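Local coordinates for protein transcriptional regulator, IclR family (Alicyclobacillus acidocaldarius subsp. acidocaldarius, PDB 5TJJ) that probably binds DNA through an N-terminal helix-turn-helix domain and regulates transcription, with a C-terminal domain of the IclR type, at residues A98-L107 with Y118-G126; V108-Y118 with F146-D154. One frame throughout, in Å; residues are numbered along the deposited sequence.

In the fold
Both contacts belong to the C-terminal, GAF-like domain of the IclR regulator and use one beta hairpin, strands 104-110 and 115-122, inside its six-stranded antiparallel sheet. Contact 1 pairs the two strands near the open end of the hairpin, where helix 86-101 enters it; contact 2 lays helix 144-151 against the half nearer the turn. Their centres are about 19 Å apart. Tyr118 serves both, its ring face turned to Val106 in contact 1 and its edge to Phe146 in contact 2, and Ile119 CG2 packs on Lys109 CB at 3.9 Å. A glycerol, probably from crystallisation, lies about 3 Å from the side chain of Thr104 in contact 1.

Contact 1 of 2, residues A98-L107 with Y118-G126; sequences AAHTGMTAVL and YIGSAEPPG
Ala105 and Ala122 form a hydrogen-bonded pair in the antiparallel beta hairpin of strands 104-110 and 115-122, part of the GAF-like domain's sheet. Ala105 N donates to Ala122 O almost straight (3.0 Å), and Ala122 N returns a bond to Ala105 O. Further along, Leu107 N binds Gly120 O and Ile119 N binds Leu107 O, while Val106 and Ser121 make the non-hydrogen-bonded pair between them. Where the helix ends, packing takes over: Pro124 sets CB against Ala98 O and CD against Met103 O (3.5 Å), and Ala98 CB touches Ala122 O. Thr104 OG1, hydrogen-bonded to Ile131 O and to a glycerol, lies 3.6 Å from Pro124 CD. Gly102 leaves the helix with positive phi, and Thr101 OG1 accepts from Met103 N in an ST turn. On the Leu107 side of the sheet, Leu107 CD2 meets Ile119 CD1 at 3.7 Å. On the other, Val106 packs over one face of the Tyr118 ring; a serine in place of Tyr118 would probably open a gap beside Val106 CG1 and leave it less firmly packed. With chi1 at 168°, Val106 CG1 extends anti to the backbone N and makes a CH-pi contact 3.6 Å from the Tyr118 ring centroid, 20° off the normal.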
loop_
_atom_site.group_PDB
_atom_site.type_symbol
_atom_site.label_atom_id
_atom_site.label_comp_id
_atom_site.label_asym_id
_atom_site.label_seq_id
_atom_site.Cartn_x
_atom_site.Cartn_y
_atom_site.Cartn_z
ATOM N N ALA A 98 12.243 21.513 4.686
ATOM C CA ALA A 98 13.531 22.179 4.666
ATOM C C ALA A 98 13.568 23.378 3.693
ATOM O O ALA A 98 14.092 24.441 4.046
ATOM C CB ALA A 98 14.622 21.186 4.330
ATOM N N ALA A 99 12.972 23.210 2.513
ATOM C CA ALA A 99 12.903 24.269 1.514
ATOM C C ALA A 99 12.037 25.429 1.965
ATOM O O ALA A 99 12.413 26.555 1.776
ATOM C CB ALA A 99 12.408 23.728 0.174
ATOM N N HIS A 100 10.879 25.142 2.553
ATOM C CA HIS A 100 9.942 26.179 3.007
ATOM C C HIS A 100 10.435 26.877 4.275
ATOM O O HIS A 100 10.298 28.079 4.388
ATOM C CB HIS A 100 8.557 25.569 3.211
ATOM C CG HIS A 100 7.478 26.570 3.510
ATOM N ND1 HIS A 100 7.373 27.789 2.863
ATOM C CD2 HIS A 100 6.437 26.518 4.379
ATOM C CE1 HIS A 100 6.327 28.448 3.330
ATOM N NE2 HIS A 100 5.741 27.697 4.250
ATOM N N THR A 101 11.050 26.132 5.203
ATOM C CA THR A 101 11.575 26.706 6.468
ATOM C C THR A 101 13.012 27.277 6.446
ATOM O O THR A 101 13.338 28.116 7.278
ATOM C CB THR A 101 11.487 25.708 7.649
ATOM O OG1 THR A 101 12.314 24.570 7.417
ATOM C CG2 THR A 101 10.067 25.256 7.854
ATOM N N GLY A 102 13.866 26.818 5.526
ATOM C CA GLY A 102 15.323 27.071 5.615
ATOM C C GLY A 102 15.995 26.393 6.826
ATOM O O GLY A 102 17.035 26.840 7.288
HETATM N N MSE A 103 15.395 25.314 7.335
HETATM C CA MSE A 103 15.892 24.578 8.505
HETATM C C MSE A 103 16.227 23.184 8.104
HETATM O O MSE A 103 15.755 22.680 7.077
HETATM C CB MSE A 103 14.841 24.516 9.607
HETATM C CG MSE A 103 14.549 25.923 10.117
HETATM SE SE MSE A 103 13.180 25.931 11.542
HETATM C CE MSE A 103 12.992 27.877 11.850
ATOM N N THR A 104 17.048 22.524 8.914
ATOM C CA THR A 104 17.360 21.122 8.664
ATOM C C THR A 104 16.185 20.320 9.217
ATOM O O THR A 104 15.766 20.520 10.310
ATOM C CB THR A 104 18.711 20.715 9.264
ATOM O OG1 THR A 104 19.746 21.358 8.518
ATOM C CG2 THR A 104 18.911 19.202 9.217
ATOM N N ALA A 105 15.657 19.422 8.414
ATOM C CA ALA A 105 14.507 18.632 8.785
ATOM C C ALA A 105 14.938 17.186 9.009
ATOM O O ALA A 105 15.825 16.676 8.331
ATOM C CB ALA A 105 13.440 18.734 7.704
ATOM N N VAL A 106 14.308 16.529 9.967
ATOM C CA VAL A 106 14.777 15.256 10.453
ATOM C C VAL A 106 13.609 14.316 10.731
ATOM O O VAL A 106 12.561 14.718 11.268
ATOM C CB VAL A 106 15.632 15.483 11.703
ATOM C CG1 VAL A 106 15.912 14.176 12.426
ATOM C CG2 VAL A 106 16.948 16.133 11.320
ATOM N N LEU A 107 13.804 13.051 10.371
ATOM C CA LEU A 107 12.796 12.019 10.588
ATOM C C LEU A 107 13.250 11.101 11.746
ATOM O O LEU A 107 14.256 10.401 11.623
ATOM C CB LEU A 107 12.581 11.234 9.286
ATOM C CG LEU A 107 11.584 10.096 9.317
ATOM C CD1 LEU A 107 10.200 10.599 9.711
ATOM C CD2 LEU A 107 11.554 9.415 7.957
ATOM N N TYR A 118 17.427 8.894 14.724
ATOM C CA TYR A 118 17.355 9.583 13.434
ATOM C C TYR A 118 17.472 8.560 12.294
ATOM O O TYR A 118 18.430 7.791 12.245
ATOM C CB TYR A 118 18.481 10.602 13.298
ATOM C CG TYR A 118 18.372 11.857 14.133
ATOM C CD1 TYR A 118 17.218 12.166 14.861
ATOM C CD2 TYR A 118 19.435 12.766 14.173
ATOM C CE1 TYR A 118 17.127 13.327 15.607
ATOM C CE2 TYR A 118 19.355 13.947 14.912
ATOM C CZ TYR A 118 18.187 14.228 15.631
ATOM O OH TYR A 118 18.059 15.393 16.396
ATOM N N ILE A 119 16.482 8.533 11.409
ATOM C CA ILE A 119 16.500 7.638 10.239
ATOM C C ILE A 119 16.618 8.366 8.891
ATOM O O ILE A 119 16.744 7.738 7.870
ATOM C CB ILE A 119 15.311 6.659 10.257
ATOM C CG1 ILE A 119 13.977 7.381 10.215
ATOM C CG2 ILE A 119 15.343 5.791 11.511
ATOM C CD1 ILE A 119 12.827 6.480 9.771
ATOM N N GLY A 120 16.622 9.686 8.888
ATOM C CA GLY A 120 16.807 10.442 7.651
ATOM C C GLY A 120 16.846 11.923 7.964
ATOM O O GLY A 120 16.348 12.327 8.996
ATOM N N SER A 121 17.483 12.705 7.097
ATOM C CA SER A 121 17.493 14.156 7.199
ATOM C C SER A 121 17.485 14.786 5.826
ATOM O O SER A 121 17.738 14.137 4.840
ATOM C CB SER A 121 18.729 14.660 7.957
ATOM O OG SER A 121 19.886 14.441 7.173
ATOM N N ALA A 122 17.179 16.072 5.807
ATOM C CA ALA A 122 17.135 16.883 4.615
ATOM C C ALA A 122 17.588 18.288 4.988
ATOM O O ALA A 122 16.947 18.990 5.772
ATOM C CB ALA A 122 15.749 16.901 4.057
ATOM N N GLU A 123 18.743 18.667 4.466
ATOM C CA GLU A 123 19.306 19.974 4.684
ATOM C C GLU A 123 18.543 20.899 3.739
ATOM O O GLU A 123 18.059 20.438 2.706
ATOM C CB GLU A 123 20.806 19.956 4.374
ATOM C CG GLU A 123 21.636 19.025 5.285
ATOM C CD GLU A 123 23.069 18.705 4.782
ATOM O OE1 GLU A 123 23.447 18.961 3.596
ATOM O OE2 GLU A 123 23.858 18.172 5.601
ATOM N N PRO A 124 18.380 22.183 4.106
ATOM C CA PRO A 124 17.760 23.135 3.173
ATOM C C PRO A 124 18.636 23.408 1.919
ATOM O O PRO A 124 19.860 23.272 1.969
ATOM C CB PRO A 124 17.564 24.410 4.026
ATOM C CG PRO A 124 18.595 24.325 5.079
ATOM C CD PRO A 124 18.822 22.849 5.348
ATOM N N PRO A 125 17.995 23.767 0.798
ATOM C CA PRO A 125 18.722 23.908 -0.473
ATOM C C PRO A 125 19.671 25.119 -0.513
ATOM O O PRO A 125 19.540 26.056 0.276
ATOM C CB PRO A 125 17.598 24.057 -1.516
ATOM C CG PRO A 125 16.443 24.636 -0.757
ATOM C CD PRO A 125 16.552 24.023 0.637
ATOM N N GLY A 126 20.621 25.067 -1.437
ATOM C CA GLY A 126 21.587 26.130 -1.634
ATOM C C GLY A 126 22.907 25.750 -1.003
ATOM O O GLY A 126 23.066 24.667 -0.435
#

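Contact 2 of 2, residues V108-Y118 with F146-D154; sequences VKRLRDDRVIY and FGRCFLAYD
Phe150 and Phe146, one turn apart on helix 144-151, meet Val108 and Val116 from neighbouring strands of the hairpin, packing the helix on one face of the GAF-like domain's antiparallel sheet. Val116 divides its branches between the rings: CG1 lies 3.5 Å from Phe150 CE2, and CG2 reaches Phe146 CE1 at 3.7 Å. Val108 CG1 also touches both, at 3.7 Å from Phe150 CE2 and more loosely at Phe146 CD1. The edge of the Phe150 ring comes up to the strand backbone, with CZ 3.5 Å from Val108 O. Phe146 takes the edge of Tyr118 on its face in an offset edge-to-face pair, planes at 67°, and Tyr118 OH lies 3.5 Å from Phe146 CE2. A chi1 of 58° helps place the Phe146 ring there, CE1 toward Val116 and CE2 toward Tyr118.

Beside this apolar patch Arg110 runs past Phe150 in the opposite sense and bends at chi3 (-80°), bringing its guanidinium over Phe150 CB. Arg110 NH2 forms a salt bridge with Asp154 OD2 at 3.2 Å, using the syn lone pair of that oxygen, which lies somewhat out of the guanidinium plane; Arg110 NH1 adds a weak bond to Phe150 O at 3.3 Å. A type I turn from Leu151 to Asp154 carries the carboxylate back toward the arginine, and Arg110 NE makes a weak bond to Val218 O. Farther out, Phe139 of strand 138-140 meets the rings of Tyr118 and Phe146, Val221 of strand 218-227 touches Phe146 and Phe150, and helix 178-191 packs on Leu151 and Ala152.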
loop_
_atom_site.group_PDB
_atom_site.type_symbol
_atom_site.label_atom_id
_atom_site.label_comp_id
_atom_site.label_asym_id
_atom_site.label_seq_id
_atom_site.Cartn_x
_atom_site.Cartn_y
_atom_site.Cartn_z
ATOM N N VAL A 108 12.483 11.098 12.842
ATOM C CA VAL A 108 12.831 10.364 14.072
ATOM C C VAL A 108 11.917 9.152 14.283
ATOM O O VAL A 108 10.702 9.252 14.153
ATOM C CB VAL A 108 12.708 11.280 15.289
ATOM C CG1 VAL A 108 13.372 10.647 16.484
ATOM C CG2 VAL A 108 13.299 12.653 14.973
ATOM N N LYS A 109 12.493 8.023 14.666
ATOM C CA LYS A 109 11.711 6.798 14.837
ATOM C C LYS A 109 11.899 6.235 16.220
ATOM O O LYS A 109 13.003 6.218 16.739
ATOM C CB LYS A 109 12.182 5.774 13.836
ATOM C CG LYS A 109 11.728 4.371 14.121
ATOM C CD LYS A 109 11.908 3.530 12.892
ATOM C CE LYS A 109 11.562 2.089 13.185
ATOM N NZ LYS A 109 11.442 1.401 11.878
ATOM N N ARG A 110 10.835 5.686 16.772
ATOM C CA ARG A 110 10.912 5.059 18.067
ATOM C C ARG A 110 11.562 3.671 17.999
ATOM O O ARG A 110 11.321 2.912 17.066
ATOM C CB ARG A 110 9.527 4.919 18.653
ATOM C CG ARG A 110 9.535 4.815 20.161
ATOM C CD ARG A 110 8.239 4.246 20.689
ATOM N NE ARG A 110 7.185 5.250 20.751
ATOM C CZ ARG A 110 6.788 5.891 21.857
ATOM N NH1 ARG A 110 5.795 6.779 21.751
ATOM N NH2 ARG A 110 7.366 5.674 23.059
ATOM N N LEU A 111 12.405 3.367 18.988
ATOM C CA LEU A 111 12.913 2.007 19.198
ATOM C C LEU A 111 12.374 1.448 20.497
ATOM O O LEU A 111 11.715 2.147 21.273
ATOM C CB LEU A 111 14.440 1.985 19.226
ATOM C CG LEU A 111 15.126 2.457 17.950
ATOM C CD1 LEU A 111 16.619 2.546 18.171
ATOM C CD2 LEU A 111 14.808 1.552 16.781
ATOM N N ARG A 112 12.654 0.175 20.722
ATOM C CA ARG A 112 12.457 -0.426 22.028
ATOM C C ARG A 112 13.477 0.138 23.042
ATOM O O ARG A 112 14.507 0.698 22.679
ATOM C CB ARG A 112 12.519 -1.965 21.944
ATOM C CG ARG A 112 11.423 -2.576 21.070
ATOM C CD ARG A 112 11.533 -4.094 20.920
ATOM N NE ARG A 112 10.561 -4.842 21.740
ATOM C CZ ARG A 112 10.782 -5.382 22.953
ATOM N NH1 ARG A 112 11.969 -5.257 23.570
ATOM N NH2 ARG A 112 9.796 -6.051 23.560
ATOM N N ASP A 113 13.132 0.021 24.313
ATOM C CA ASP A 113 13.982 0.354 25.434
ATOM C C ASP A 113 14.278 1.854 25.560
ATOM O O ASP A 113 15.405 2.273 25.809
ATOM C CB ASP A 113 15.229 -0.552 25.419
ATOM C CG ASP A 113 14.863 -2.046 25.610
ATOM O OD1 ASP A 113 13.650 -2.381 25.776
ATOM O OD2 ASP A 113 15.798 -2.882 25.610
ATOM N N ASP A 114 13.209 2.639 25.434
ATOM C CA ASP A 114 13.208 4.085 25.677
ATOM C C ASP A 114 14.220 4.872 24.833
ATOM O O ASP A 114 14.740 5.878 25.281
ATOM C CB ASP A 114 13.382 4.371 27.172
ATOM C CG ASP A 114 12.262 3.756 28.033
ATOM O OD1 ASP A 114 11.073 3.781 27.632
ATOM O OD2 ASP A 114 12.566 3.258 29.137
ATOM N N ARG A 115 14.494 4.395 23.623
ATOM C CA ARG A 115 15.376 5.091 22.706
ATOM C C ARG A 115 14.584 5.558 21.499
ATOM O O ARG A 115 13.538 4.993 21.143
ATOM C CB ARG A 115 16.536 4.212 22.185
ATOM C CG ARG A 115 17.378 3.453 23.194
ATOM C CD ARG A 115 18.202 4.360 24.083
ATOM N NE ARG A 115 19.412 4.856 23.415
ATOM C CZ ARG A 115 20.346 5.620 24.000
ATOM N NH1 ARG A 115 20.224 5.983 25.289
ATOM N NH2 ARG A 115 21.407 6.026 23.292
ATOM N N VAL A 116 15.134 6.575 20.846
ATOM C CA VAL A 116 14.691 7.018 19.522
ATOM C C VAL A 116 15.904 7.115 18.633
ATOM O O VAL A 116 17.020 7.235 19.151
ATOM C CB VAL A 116 13.956 8.371 19.566
ATOM C CG1 VAL A 116 12.672 8.246 20.388
ATOM C CG2 VAL A 116 14.805 9.476 20.131
ATOM N N ILE A 117 15.684 7.108 17.315
ATOM C CA ILE A 117 16.779 7.177 16.347
ATOM C C ILE A 117 16.453 8.078 15.136
ATOM O O ILE A 117 15.333 8.057 14.609
ATOM C CB ILE A 117 17.212 5.755 15.929
ATOM C CG1 ILE A 117 18.487 5.768 15.102
ATOM C CG2 ILE A 117 16.119 5.035 15.164
ATOM C CD1 ILE A 117 18.980 4.375 14.720
ATOM N N TYR A 118 17.427 8.894 14.724
ATOM C CA TYR A 118 17.355 9.583 13.434
ATOM C C TYR A 118 17.472 8.560 12.294
ATOM O O TYR A 118 18.430 7.791 12.245
ATOM C CB TYR A 118 18.481 10.602 13.298
ATOM C CG TYR A 118 18.372 11.857 14.133
ATOM C CD1 TYR A 118 17.218 12.166 14.861
ATOM C CD2 TYR A 118 19.435 12.766 14.173
ATOM C CE1 TYR A 118 17.127 13.327 15.607
ATOM C CE2 TYR A 118 19.355 13.947 14.912
ATOM C CZ TYR A 118 18.187 14.228 15.631
ATOM O OH TYR A 118 18.059 15.393 16.396
ATOM N N PHE A 146 11.450 16.411 20.097
ATOM C CA PHE A 146 11.033 15.157 19.483
ATOM C C PHE A 146 10.722 14.047 20.491
ATOM O O PHE A 146 9.838 13.223 20.222
ATOM C CB PHE A 146 11.990 14.669 18.383
ATOM C CG PHE A 146 13.390 14.467 18.824
ATOM C CD1 PHE A 146 13.754 13.331 19.530
ATOM C CD2 PHE A 146 14.370 15.405 18.506
ATOM C CE1 PHE A 146 15.069 13.142 19.936
ATOM C CE2 PHE A 146 15.683 15.214 18.904
ATOM C CZ PHE A 146 16.033 14.075 19.608
ATOM N N GLY A 147 11.443 14.022 21.617
ATOM C CA GLY A 147 11.144 13.123 22.711
ATOM C C GLY A 147 9.726 13.329 23.245
ATOM O O GLY A 147 8.911 12.403 23.287
ATOM N N ARG A 148 9.426 14.568 23.611
ATOM C CA ARG A 148 8.093 14.939 24.064
ATOM C C ARG A 148 6.950 14.607 23.084
ATOM O O ARG A 148 5.809 14.390 23.521
ATOM C CB ARG A 148 8.052 16.441 24.341
ATOM C CG ARG A 148 8.863 16.867 25.541
ATOM C CD ARG A 148 8.388 18.209 26.071
ATOM N NE ARG A 148 9.019 19.314 25.371
ATOM C CZ ARG A 148 10.276 19.699 25.538
ATOM N NH1 ARG A 148 11.078 19.085 26.410
ATOM N NH2 ARG A 148 10.724 20.719 24.833
ATOM N N CYS A 149 7.226 14.611 21.779
ATOM C CA CYS A 149 6.198 14.217 20.830
ATOM C C CYS A 149 5.871 12.743 20.869
ATOM O O CYS A 149 4.745 12.399 20.576
ATOM C CB CYS A 149 6.539 14.596 19.402
ATOM S SG CYS A 149 6.401 16.347 19.085
ATOM N N PHE A 150 6.837 11.880 21.199
ATOM C CA PHE A 150 6.557 10.442 21.387
ATOM C C PHE A 150 5.837 10.251 22.724
ATOM O O PHE A 150 4.731 9.700 22.762
ATOM C CB PHE A 150 7.831 9.590 21.357
ATOM C CG PHE A 150 8.520 9.509 20.010
ATOM C CD1 PHE A 150 8.029 8.705 19.008
ATOM C CD2 PHE A 150 9.718 10.183 19.779
ATOM C CE1 PHE A 150 8.681 8.594 17.778
ATOM C CE2 PHE A 150 10.384 10.074 18.552
ATOM C CZ PHE A 150 9.860 9.285 17.548
ATOM N N LEU A 151 6.437 10.757 23.798
ATOM C CA LEU A 151 5.937 10.525 25.153
ATOM C C LEU A 151 4.549 11.065 25.455
ATOM O O LEU A 151 3.758 10.399 26.097
ATOM C CB LEU A 151 6.875 11.107 26.188
ATOM C CG LEU A 151 7.946 10.210 26.779
ATOM C CD1 LEU A 151 8.632 10.980 27.898
ATOM C CD2 LEU A 151 7.343 8.935 27.338
ATOM N N ALA A 152 4.250 12.264 24.985
ATOM C CA ALA A 152 2.990 12.895 25.291
ATOM C C ALA A 152 1.780 12.039 24.887
ATOM O O ALA A 152 0.661 12.196 25.449
ATOM C CB ALA A 152 2.926 14.257 24.617
ATOM N N TYR A 153 1.988 11.160 23.910
ATOM C CA TYR A 153 0.917 10.302 23.403
ATOM C C TYR A 153 0.939 8.860 23.913
ATOM O O TYR A 153 0.120 8.064 23.490
ATOM C CB TYR A 153 0.887 10.368 21.882
ATOM C CG TYR A 153 0.579 11.752 21.378
ATOM C CD1 TYR A 153 -0.724 12.224 21.340
ATOM C CD2 TYR A 153 1.607 12.619 20.973
ATOM C CE1 TYR A 153 -1.003 13.513 20.899
ATOM C CE2 TYR A 153 1.340 13.926 20.553
ATOM C CZ TYR A 153 0.032 14.355 20.508
ATOM O OH TYR A 153 -0.268 15.608 20.059
ATOM N N ASP A 154 1.834 8.521 24.846
ATOM C CA ASP A 154 1.698 7.307 25.636
ATOM C C ASP A 154 0.753 7.512 26.818
ATOM O O ASP A 154 0.450 8.643 27.211
ATOM C CB ASP A 154 3.061 6.869 26.172
ATOM C CG ASP A 154 4.013 6.414 25.082
ATOM O OD1 ASP A 154 3.559 5.954 24.021
ATOM O OD2 ASP A 154 5.235 6.517 25.283
#